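Local atomic coordinates of proline iminopeptidase (Streptomyces halstedii, PDB entry 3WMR), a protein that acts as an amidohydrolase on polyketide substrates and belongs to a family of peptidases that release N-terminal proline. Residues Gly132-Ala137 with Arg243-Glu248; Ala153-Trp158 with Phe236-Thr241. All coordinates share one frame; numbering follows the deposited sequence.

Interaction 1. Residues Gly132-Ala137 with Arg243-Glu248. With P4G (1-ethoxy-2-(2-ethoxyethoxy)ethane), chain E.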
loop_
_atom_site.group_PDB
_atom_site.type_symbol
_atom_site.label_atom_id
_atom_site.label_comp_id
_atom_site.label_asym_id
_atom_site.label_seq_id
_atom_site.Cartn_x
_atom_site.Cartn_y
_atom_site.Cartn_z
ATOM N N GLY A 132 5.455 -5.640 -3.081
ATOM C CA GLY A 132 6.872 -5.271 -3.189
ATOM C C GLY A 132 7.819 -6.325 -2.642
ATOM O O GLY A 132 8.872 -6.577 -3.233
ATOM N N SER A 133 7.451 -6.948 -1.519
ATOM C CA SER A 133 8.299 -7.971 -0.894
ATOM C C SER A 133 8.386 -9.220 -1.765
ATOM O O SER A 133 9.459 -9.820 -1.909
ATOM C CB SER A 133 7.749 -8.369 0.473
ATOM O OG SER A 133 7.782 -7.282 1.363
ATOM N N VAL A 134 7.249 -9.612 -2.335
ATOM C CA VAL A 134 7.204 -10.781 -3.233
ATOM C C VAL A 134 8.101 -10.527 -4.450
ATOM O O VAL A 134 8.925 -11.365 -4.841
ATOM C CB VAL A 134 5.754 -11.089 -3.681
ATOM C CG1 VAL A 134 5.718 -12.204 -4.712
ATOM C CG2 VAL A 134 4.896 -11.462 -2.481
ATOM N N HIS A 135 7.937 -9.357 -5.040
ATOM C CA HIS A 135 8.797 -8.918 -6.129
ATOM C C HIS A 135 10.294 -8.914 -5.754
ATOM O O HIS A 135 11.101 -9.447 -6.495
ATOM C CB HIS A 135 8.361 -7.535 -6.570
ATOM C CG HIS A 135 9.196 -6.954 -7.657
ATOM N ND1 HIS A 135 8.834 -7.020 -8.986
ATOM C CD2 HIS A 135 10.374 -6.295 -7.617
ATOM C CE1 HIS A 135 9.753 -6.419 -9.716
ATOM N NE2 HIS A 135 10.699 -5.975 -8.911
ATOM N N ALA A 136 10.648 -8.319 -4.611
ATOM C CA ALA A 136 12.037 -8.254 -4.163
ATOM C C ALA A 136 12.635 -9.644 -3.869
ATOM O O ALA A 136 13.844 -9.830 -3.981
ATOM C CB ALA A 136 12.168 -7.369 -2.934
ATOM N N ALA A 137 11.785 -10.602 -3.512
ATOM C CA ALA A 137 12.237 -11.925 -3.111
ATOM C C ALA A 137 12.703 -12.757 -4.309
ATOM O O ALA A 137 13.451 -13.707 -4.143
ATOM C CB ALA A 137 11.144 -12.650 -2.343
ATOM N N ARG A 243 -7.227 -13.183 2.937
ATOM C CA ARG A 243 -7.444 -13.406 4.366
ATOM C C ARG A 243 -6.377 -14.230 5.096
ATOM O O ARG A 243 -6.004 -13.901 6.227
ATOM C CB ARG A 243 -8.806 -14.089 4.535
ATOM C CG ARG A 243 -9.163 -14.482 5.943
ATOM C CD ARG A 243 -10.580 -15.009 5.975
ATOM N NE ARG A 243 -10.935 -15.454 7.321
ATOM C CZ ARG A 243 -11.388 -14.671 8.301
ATOM N NH1 ARG A 243 -11.575 -13.350 8.125
ATOM N NH2 ARG A 243 -11.671 -15.228 9.479
ATOM N N ASP A 244 -5.914 -15.310 4.469
ATOM C CA ASP A 244 -4.920 -16.189 5.095
ATOM C C ASP A 244 -3.500 -15.940 4.572
ATOM O O ASP A 244 -2.563 -16.653 4.924
ATOM C CB ASP A 244 -5.335 -17.660 4.883
ATOM C CG ASP A 244 -6.575 -18.038 5.700
ATOM O OD1 ASP A 244 -6.553 -17.848 6.938
ATOM O OD2 ASP A 244 -7.579 -18.516 5.123
ATOM N N TRP A 245 -3.325 -14.920 3.748
ATOM C CA TRP A 245 -2.081 -14.781 3.005
ATOM C C TRP A 245 -0.921 -14.187 3.825
ATOM O O TRP A 245 -1.084 -13.200 4.554
ATOM C CB TRP A 245 -2.343 -13.945 1.762
ATOM C CG TRP A 245 -1.182 -13.838 0.840
ATOM C CD1 TRP A 245 -0.469 -14.866 0.281
ATOM C CD2 TRP A 245 -0.615 -12.629 0.335
ATOM N NE1 TRP A 245 0.516 -14.367 -0.531
ATOM C CE2 TRP A 245 0.453 -12.996 -0.513
ATOM C CE3 TRP A 245 -0.902 -11.267 0.522
ATOM C CZ2 TRP A 245 1.229 -12.055 -1.178
ATOM C CZ3 TRP A 245 -0.128 -10.329 -0.138
ATOM C CH2 TRP A 245 0.931 -10.726 -0.974
ATOM N N SER A 246 0.252 -14.798 3.670
ATOM C CA SER A 246 1.475 -14.344 4.328
ATOM C C SER A 246 2.626 -14.291 3.328
ATOM O O SER A 246 2.733 -15.171 2.465
ATOM C CB SER A 246 1.837 -15.299 5.453
ATOM O OG SER A 246 3.048 -14.918 6.062
ATOM N N VAL A 247 3.490 -13.283 3.445
ATOM C CA VAL A 247 4.722 -13.222 2.620
ATOM C C VAL A 247 5.990 -13.659 3.382
ATOM O O VAL A 247 7.103 -13.596 2.838
ATOM C CB VAL A 247 4.942 -11.819 1.980
ATOM C CG1 VAL A 247 3.756 -11.454 1.095
ATOM C CG2 VAL A 247 5.183 -10.743 3.035
ATOM N N GLU A 248 5.816 -14.150 4.609
ATOM C CA GLU A 248 6.926 -14.451 5.501
ATOM C C GLU A 248 7.939 -15.415 4.859
ATOM O O GLU A 248 9.139 -15.297 5.095
ATOM C CB GLU A 248 6.413 -15.048 6.808
ATOM C CG GLU A 248 5.613 -14.094 7.690
ATOM C CD GLU A 248 4.803 -14.830 8.739
ATOM O OE1 GLU A 248 3.765 -15.423 8.394
ATOM O OE2 GLU A 248 5.208 -14.832 9.915
HETATM C C8 P4G E . -4.031 -16.246 -0.849
HETATM C C7 P4G E . -2.859 -17.043 -1.378
HETATM O O4 P4G E . -2.351 -16.499 -2.609
HETATM C C6 P4G E . -1.293 -17.297 -3.167
HETATM C C5 P4G E . -0.490 -16.546 -4.235
HETATM O O3 P4G E . 0.779 -16.144 -3.714
HETATM C C4 P4G E . 1.798 -15.917 -4.689
HETATM C C3 P4G E . 3.014 -15.264 -4.021
HETATM O O2 P4G E . 2.954 -15.368 -2.585
HETATM C C2 P4G E . 4.203 -15.708 -1.971
HETATM C C1 P4G E . 4.020 -15.831 -0.473
#

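Interaction 2. Residues Ala153-Trp158 with Phe236-Thr241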
loop_
_atom_site.group_PDB
_atom_site.type_symbol
_atom_site.label_atom_id
_atom_site.label_comp_id
_atom_site.label_asym_id
_atom_site.label_seq_id
_atom_site.Cartn_x
_atom_site.Cartn_y
_atom_site.Cartn_z
ATOM N N ALA A 153 3.328 -8.289 7.355
ATOM C CA ALA A 153 3.977 -9.450 6.716
ATOM C C ALA A 153 3.007 -10.614 6.533
ATOM O O ALA A 153 3.262 -11.525 5.748
ATOM C CB ALA A 153 5.173 -9.915 7.534
ATOM N N SER A 154 1.891 -10.572 7.253
ATOM C CA SER A 154 0.898 -11.649 7.234
ATOM C C SER A 154 -0.491 -11.124 7.539
ATOM O O SER A 154 -0.696 -10.462 8.538
ATOM C CB SER A 154 1.245 -12.685 8.286
ATOM O OG SER A 154 0.161 -13.586 8.497
ATOM N N MET A 155 -1.456 -11.468 6.702
ATOM C CA MET A 155 -2.848 -11.117 6.993
ATOM C C MET A 155 -3.416 -11.894 8.182
ATOM O O MET A 155 -4.394 -11.456 8.798
ATOM C CB MET A 155 -3.718 -11.293 5.749
ATOM C CG MET A 155 -3.279 -10.421 4.579
ATOM S SD MET A 155 -2.921 -8.691 4.976
ATOM C CE MET A 155 -4.574 -8.039 5.365
ATOM N N LYS A 156 -2.796 -13.028 8.536
ATOM C CA LYS A 156 -3.194 -13.738 9.753
ATOM C C LYS A 156 -2.863 -12.940 10.995
ATOM O O LYS A 156 -3.719 -12.767 11.882
ATOM C CB LYS A 156 -2.500 -15.105 9.860
ATOM C CG LYS A 156 -2.995 -16.104 8.854
ATOM C CD LYS A 156 -2.394 -17.488 9.111
ATOM C CE LYS A 156 -2.730 -18.437 7.977
ATOM N NZ LYS A 156 -4.208 -18.664 7.872
ATOM N N ILE A 157 -1.622 -12.461 11.068
ATOM C CA ILE A 157 -1.209 -11.623 12.176
ATOM C C ILE A 157 -2.033 -10.318 12.138
ATOM O O ILE A 157 -2.444 -9.819 13.180
ATOM C CB ILE A 157 0.298 -11.299 12.132
ATOM C CG1 ILE A 157 1.141 -12.580 12.243
ATOM C CG2 ILE A 157 0.667 -10.363 13.268
ATOM C CD1 ILE A 157 2.615 -12.371 11.966
ATOM N N TRP A 158 -2.278 -9.795 10.938
ATOM C CA TRP A 158 -3.133 -8.602 10.777
ATOM C C TRP A 158 -4.463 -8.816 11.484
ATOM O O TRP A 158 -4.811 -8.042 12.355
ATOM C CB TRP A 158 -3.345 -8.299 9.291
ATOM C CG TRP A 158 -4.176 -7.050 8.968
ATOM C CD1 TRP A 158 -5.510 -7.009 8.752
ATOM C CD2 TRP A 158 -3.692 -5.715 8.748
ATOM N NE1 TRP A 158 -5.901 -5.743 8.419
ATOM C CE2 TRP A 158 -4.810 -4.916 8.444
ATOM C CE3 TRP A 158 -2.433 -5.114 8.813
ATOM C CZ2 TRP A 158 -4.705 -3.550 8.181
ATOM C CZ3 TRP A 158 -2.326 -3.743 8.551
ATOM C CH2 TRP A 158 -3.451 -2.981 8.239
ATOM N N PHE A 236 -9.969 -3.387 8.279
ATOM C CA PHE A 236 -9.862 -4.369 9.364
ATOM C C PHE A 236 -10.720 -5.636 9.163
ATOM O O PHE A 236 -10.352 -6.719 9.653
ATOM C CB PHE A 236 -10.146 -3.727 10.730
ATOM C CG PHE A 236 -11.479 -3.003 10.822
ATOM C CD1 PHE A 236 -11.541 -1.613 10.728
ATOM C CD2 PHE A 236 -12.660 -3.702 11.023
ATOM C CE1 PHE A 236 -12.754 -0.946 10.841
ATOM C CE2 PHE A 236 -13.877 -3.031 11.127
ATOM C CZ PHE A 236 -13.920 -1.658 11.036
ATOM N N HIS A 237 -11.842 -5.511 8.453
ATOM C CA HIS A 237 -12.738 -6.659 8.197
ATOM C C HIS A 237 -12.246 -7.355 6.936
ATOM O O HIS A 237 -12.831 -7.231 5.855
ATOM C CB HIS A 237 -14.209 -6.220 8.076
ATOM C CG HIS A 237 -15.205 -7.349 8.134
ATOM N ND1 HIS A 237 -15.141 -8.364 9.069
ATOM C CD2 HIS A 237 -16.318 -7.590 7.399
ATOM C CE1 HIS A 237 -16.160 -9.191 8.897
ATOM N NE2 HIS A 237 -16.892 -8.741 7.892
ATOM N N VAL A 238 -11.140 -8.086 7.089
ATOM C CA VAL A 238 -10.500 -8.749 5.953
ATOM C C VAL A 238 -11.120 -10.131 5.773
ATOM O O VAL A 238 -10.747 -11.084 6.466
ATOM C CB VAL A 238 -8.982 -8.893 6.157
ATOM C CG1 VAL A 238 -8.346 -9.699 5.018
ATOM C CG2 VAL A 238 -8.340 -7.538 6.263
ATOM N N ILE A 239 -12.066 -10.222 4.850
ATOM C CA ILE A 239 -12.753 -11.471 4.555
ATOM C C ILE A 239 -12.598 -11.898 3.090
ATOM O O ILE A 239 -13.218 -12.870 2.654
ATOM C CB ILE A 239 -14.266 -11.374 4.914
ATOM C CG1 ILE A 239 -14.970 -10.294 4.095
ATOM C CG2 ILE A 239 -14.442 -11.128 6.397
ATOM C CD1 ILE A 239 -16.483 -10.320 4.225
ATOM N N GLY A 240 -11.785 -11.166 2.329
ATOM C CA GLY A 240 -11.565 -11.457 0.922
ATOM C C GLY A 240 -10.542 -12.567 0.784
ATOM O O GLY A 240 -10.140 -13.162 1.781
ATOM N N THR A 241 -10.120 -12.827 -0.450
ATOM C CA THR A 241 -9.236 -13.951 -0.762
ATOM C C THR A 241 -7.821 -13.840 -0.183
ATOM O O THR A 241 -7.127 -14.840 -0.131
ATOM C CB THR A 241 -9.105 -14.164 -2.285
ATOM O OG1 THR A 241 -8.637 -12.965 -2.898
ATOM C CG2 THR A 241 -10.441 -14.561 -2.897
#

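Interaction 1. Residues Gly132-Ala137 with Arg243-Glu248
Helix 127-137, which follows the probable nucleophile Ser126 in an alpha/beta hydrolase fold, meets the loop Arg243-Glu248 through Val134, packed against Trp245 and Val247 in a small, buried and wholly apolar contact. One methyl of Val134 does the work: its CG2 lies 3.8 Å from Val247 CG1 and 3.9 Å from Trp245 CZ2, coming to the indole at its edge, near the ring plane. The same Val247 CG1 sits 3.4 Å above the indole plane, offset toward the rim, and therefore touches both the ring and the helix residue. Ser133 adds only a looser approach, its CB 4.3 Å from Val247 CG2, while its OG is hydrogen-bonded back to Gly129 O within the helix. The other branch of Val134, CG1, stands anti to the backbone N (chi1 174°) and comes within 4.1 Å of C3 of the bound P4G.

Trp245 gives its own edge to this ligand. Its NE1 makes a weak, moderately straight hydrogen bond to P4G O2, 3.3 Å long, with the ether oxygen in the plane of the ring. Farther along the ligand, P4G C7 lies 3.6 Å from Trp245 CD1. Ser246 OG accepts from Glu248 N in an ST turn just after the tryptophan. Valine methyls and an indole edge beside a polyether chain, with the Trp245 and Ser126 side chains about 9 Å apart, are consistent with the wall of a hydrophobic substrate tunnel leading toward the predicted nucleophile of an alpha/beta hydrolase.

Interaction 2. Residues Ala153-Trp158 with Phe236-Thr241
Val238 faces both Met155 and Trp158 at the start of helix 155-166, its side chain crossing each at about a right angle. Val238 CG2 reaches the five-membered part of the indole obliquely, 3.7 Å from Trp158 NE1 and 3.8 Å from Trp158 CD1, and also lies 3.9 Å from Met155 CE. The methionine chain is bent at chi2 (-46°) and chi3 (-69°), which folds its terminal methyl back to 3.6 Å above one face of the Trp158 ring, offset toward the rim. That methyl thus packs on the indole and the valine together. Phe236 takes part mainly through its backbone, with its CA 4.3 Å from Trp158 NE1, while its ring leads away to meet Phe198.

Ser154 caps this end of the helix, its OG accepting weak bonds from Lys156 N and Ile157 N. The Trp158 side chain lies about 4 Å from that of His293, the predicted proton donor. Its one polar atom, NE1, donates to Glu235 O, and that outside bond, together with the methyl over its face, probably helps fix the rotation of the ring. Between the segments themselves the contact is dispersive, with the buried indole N-H satisfied by the neighbouring carbonyl.

Both contacts are buried, and both join the irregular chain between helix 225-230 and strand 258-263 to two different helices. Interaction 1 uses its later portion, against the helix after the predicted nucleophile, whereas interaction 2 uses its earlier portion, against the start of helix 155-166. Each is apolar between its segments, but an indole N-H bonds weakly to a bound ether in the first and to a protein carbonyl in the second. Polar bonds tie the two together: in contrast to the buried apolar contacts, a 2.7 Å salt bridge joins two exposed residues, Lys156 (NZ) and Asp244 (OD1), and Met155 N probably bonds to Trp245 O at 2.8 Å.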